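Local coordinates for protein TP_0956 (Treponema pallidum subsp. pallidum, PDB 3U64) that probably serves as the tetratricopeptide-repeat-like lipoprotein component of a TRAP transporter, offering helical surfaces for protein-protein interaction, at residues V132-L140 / D177-M185. Sequence-based numbering, arbitrary orientation.
Sequences VFSGDEQRL and DTVHAAVMM. With SO4 (sulfate ion), chain C.
Ala181 presents its methyl to the turn between helices 128-132 and 137-144, and the apolar centre of the contact gathers around it. Its CB lies 3.4 Å from Val132 O and 3.8 Å from Phe133 CE1. With CG anti to the carbonyl carbon (chi1 -69°), the Phe133 ring reaches across to helix 176-192, where the same CE1 comes 3.9 Å from Thr178 CA; Val132 CG1 covers one ring face, toward its rim. Deeper in, Met185 crosses Val132 at about a right angle, its CE 4.2 Å from Val132 CG2. Leu140 CD2 lies 3.8 Å from His180 CD2 and also meets Met184 CG. The close approach of helix and turn is consistent with a small residue, Ala181, facing the backbone while larger side chains close in around it.

At the polar edge, His180 gives a nearly straight hydrogen bond from NE2 to Glu137 OE2 (3.0 Å, 175°), received on the syn side of the carboxylate and lying in the imidazole plane; the bond to OE1 is weak. Glu137 bends at chi2 to meet the ring, the two planes 42° apart, while Met184 CG lies over one imidazole face, toward its rim. The turn is shaped locally: Ser134 OG accepts from Asp136 N in an ST turn, and Asp136 N-caps helix 137-144 through Arg139 N. On the outer side, Arg139 pairs with Glu131 and holds a sulfate, probably from the crystallisation liquor, by NH2 to O2 (3.0 Å).

Within this all-helical, TPR-related fold, helix 176-192 has several helical neighbours: Thr178 and Met185 touch Tyr162 and Val158 of helix 152-166, Val179 and Val183 pack on helix 196-211, and Met184 and Met185 meet Leu144 of helix 137-144.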
loop_
_atom_site.group_PDB
_atom_site.type_symbol
_atom_site.label_atom_id
_atom_site.label_comp_id
_atom_site.label_asym_id
_atom_site.label_seq_id
_atom_site.Cartn_x
_atom_site.Cartn_y
_atom_site.Cartn_z
ATOM N N VAL A 132 0.472 28.102 25.541
ATOM C CA VAL A 132 1.571 28.181 24.594
ATOM C C VAL A 132 1.143 28.948 23.341
ATOM O O VAL A 132 1.957 29.583 22.695
ATOM C CB VAL A 132 2.140 26.766 24.242
ATOM C CG1 VAL A 132 1.300 26.086 23.162
ATOM C CG2 VAL A 132 3.583 26.861 23.811
ATOM N N PHE A 133 -0.140 28.905 23.008
ATOM C CA PHE A 133 -0.623 29.639 21.835
ATOM C C PHE A 133 -1.391 30.918 22.194
ATOM O O PHE A 133 -2.113 31.459 21.358
ATOM C CB PHE A 133 -1.507 28.739 20.967
ATOM C CG PHE A 133 -0.755 27.635 20.268
ATOM C CD1 PHE A 133 0.266 27.929 19.369
ATOM C CD2 PHE A 133 -1.083 26.309 20.484
ATOM C CE1 PHE A 133 0.953 26.918 18.720
ATOM C CE2 PHE A 133 -0.403 25.288 19.818
ATOM C CZ PHE A 133 0.615 25.595 18.944
ATOM N N SER A 134 -1.229 31.391 23.432
ATOM C CA SER A 134 -1.962 32.554 23.925
ATOM C C SER A 134 -1.620 33.863 23.193
ATOM O O SER A 134 -2.408 34.809 23.195
ATOM C CB SER A 134 -1.708 32.729 25.424
ATOM O OG SER A 134 -0.326 32.939 25.661
ATOM N N GLY A 135 -0.445 33.918 22.574
ATOM C CA GLY A 135 0.065 35.161 22.018
ATOM C C GLY A 135 0.611 36.099 23.090
ATOM O O GLY A 135 1.105 37.191 22.790
ATOM N N ASP A 136 0.509 35.670 24.347
ATOM C CA ASP A 136 1.023 36.418 25.492
ATOM C C ASP A 136 2.409 35.888 25.835
ATOM O O ASP A 136 2.542 34.744 26.274
ATOM C CB ASP A 136 0.081 36.238 26.691
ATOM C CG ASP A 136 0.551 36.973 27.950
ATOM O OD1 ASP A 136 1.775 37.154 28.152
ATOM O OD2 ASP A 136 -0.326 37.362 28.751
ATOM N N GLU A 137 3.436 36.720 25.657
ATOM C CA GLU A 137 4.806 36.242 25.767
ATOM C C GLU A 137 5.128 35.713 27.152
ATOM O O GLU A 137 5.904 34.761 27.299
ATOM C CB GLU A 137 5.803 37.330 25.396
ATOM C CG GLU A 137 7.163 36.775 25.086
ATOM C CD GLU A 137 7.139 35.859 23.871
ATOM O OE1 GLU A 137 6.075 35.779 23.205
ATOM O OE2 GLU A 137 8.182 35.224 23.582
ATOM N N GLN A 138 4.536 36.342 28.160
ATOM C CA GLN A 138 4.775 35.967 29.548
ATOM C C GLN A 138 4.128 34.625 29.902
ATOM O O GLN A 138 4.688 33.829 30.659
ATOM C CB GLN A 138 4.272 37.067 30.478
ATOM C CG GLN A 138 3.921 36.582 31.861
ATOM C CD GLN A 138 3.444 37.710 32.743
ATOM O OE1 GLN A 138 3.794 38.872 32.520
ATOM N NE2 GLN A 138 2.632 37.380 33.746
ATOM N N ARG A 139 2.950 34.374 29.344
ATOM C CA ARG A 139 2.305 33.079 29.508
ATOM C C ARG A 139 3.071 32.008 28.723
ATOM O O ARG A 139 3.258 30.886 29.200
ATOM C CB ARG A 139 0.823 33.152 29.093
ATOM C CG ARG A 139 -0.028 34.065 30.023
ATOM C CD ARG A 139 -1.453 34.317 29.497
ATOM N NE ARG A 139 -2.217 33.081 29.311
ATOM C CZ ARG A 139 -3.367 33.007 28.644
ATOM N NH1 ARG A 139 -3.892 34.094 28.087
ATOM N NH2 ARG A 139 -3.986 31.844 28.527
ATOM N N LEU A 140 3.538 32.361 27.532
ATOM C CA LEU A 140 4.320 31.418 26.720
ATOM C C LEU A 140 5.591 30.991 27.467
ATOM O O LEU A 140 5.884 29.793 27.607
ATOM C CB LEU A 140 4.683 32.064 25.393
ATOM C CG LEU A 140 5.585 31.296 24.428
ATOM C CD1 LEU A 140 5.002 29.926 24.123
ATOM C CD2 LEU A 140 5.743 32.103 23.149
ATOM N N ASP A 177 1.714 33.770 15.512
ATOM C CA ASP A 177 1.715 33.296 16.897
ATOM C C ASP A 177 1.941 31.796 17.015
ATOM O O ASP A 177 2.549 31.332 17.980
ATOM C CB ASP A 177 0.428 33.700 17.618
ATOM C CG ASP A 177 0.436 35.158 18.042
ATOM O OD1 ASP A 177 1.541 35.707 18.259
ATOM O OD2 ASP A 177 -0.657 35.754 18.159
ATOM N N THR A 178 1.445 31.035 16.044
ATOM C CA THR A 178 1.720 29.603 16.008
ATOM C C THR A 178 3.199 29.392 15.702
ATOM O O THR A 178 3.892 28.644 16.405
ATOM C CB THR A 178 0.852 28.879 14.971
ATOM O OG1 THR A 178 -0.509 28.884 15.412
ATOM C CG2 THR A 178 1.291 27.436 14.803
ATOM N N VAL A 179 3.677 30.079 14.667
ATOM C CA VAL A 179 5.078 30.010 14.265
ATOM C C VAL A 179 6.010 30.413 15.404
ATOM O O VAL A 179 6.957 29.689 15.731
ATOM C CB VAL A 179 5.353 30.919 13.055
ATOM C CG1 VAL A 179 6.840 31.016 12.793
ATOM C CG2 VAL A 179 4.608 30.410 11.825
ATOM N N HIS A 180 5.739 31.562 16.013
ATOM C CA HIS A 180 6.542 32.019 17.135
ATOM C C HIS A 180 6.567 31.005 18.296
ATOM O O HIS A 180 7.621 30.725 18.854
ATOM C CB HIS A 180 6.073 33.393 17.624
ATOM C CG HIS A 180 6.907 33.932 18.742
ATOM N ND1 HIS A 180 8.227 34.291 18.576
ATOM C CD2 HIS A 180 6.626 34.122 20.053
ATOM C CE1 HIS A 180 8.718 34.703 19.731
ATOM N NE2 HIS A 180 7.766 34.610 20.644
ATOM N N ALA A 181 5.416 30.444 18.644
ATOM C CA ALA A 181 5.351 29.421 19.693
ATOM C C ALA A 181 6.185 28.191 19.346
ATOM O O ALA A 181 6.842 27.605 20.212
ATOM C CB ALA A 181 3.900 29.018 19.957
ATOM N N ALA A 182 6.151 27.787 18.081
ATOM C CA ALA A 182 6.895 26.604 17.647
ATOM C C ALA A 182 8.403 26.803 17.829
ATOM O O ALA A 182 9.101 25.946 18.377
ATOM C CB ALA A 182 6.575 26.263 16.179
ATOM N N VAL A 183 8.897 27.946 17.373
ATOM C CA VAL A 183 10.309 28.249 17.492
ATOM C C VAL A 183 10.715 28.355 18.952
ATOM O O VAL A 183 11.759 27.827 19.330
ATOM C CB VAL A 183 10.686 29.528 16.725
ATOM C CG1 VAL A 183 12.155 29.870 16.952
ATOM C CG2 VAL A 183 10.403 29.341 15.230
ATOM N N MET A 184 9.885 29.003 19.775
ATOM C CA MET A 184 10.174 29.102 21.205
ATOM C C MET A 184 10.244 27.715 21.862
ATOM O O MET A 184 11.064 27.486 22.754
ATOM C CB MET A 184 9.161 30.004 21.935
ATOM C CG MET A 184 9.197 31.482 21.525
ATOM S SD MET A 184 10.833 32.253 21.703
ATOM C CE MET A 184 11.330 32.382 19.978
ATOM N N MET A 185 9.403 26.787 21.416
ATOM C CA MET A 185 9.510 25.403 21.874
ATOM C C MET A 185 10.842 24.788 21.444
ATOM O O MET A 185 11.513 24.124 22.231
ATOM C CB MET A 185 8.338 24.546 21.391
ATOM C CG MET A 185 6.980 24.946 21.990
ATOM S SD MET A 185 5.657 23.768 21.565
ATOM C CE MET A 185 4.681 24.728 20.422
HETATM S S SO4 C . -7.452 32.613 27.321
HETATM O O1 SO4 C . -7.341 33.762 28.218
HETATM O O2 SO4 C . -6.956 31.417 28.006
HETATM O O3 SO4 C . -8.859 32.416 26.992
HETATM O O4 SO4 C . -6.689 32.871 26.094
#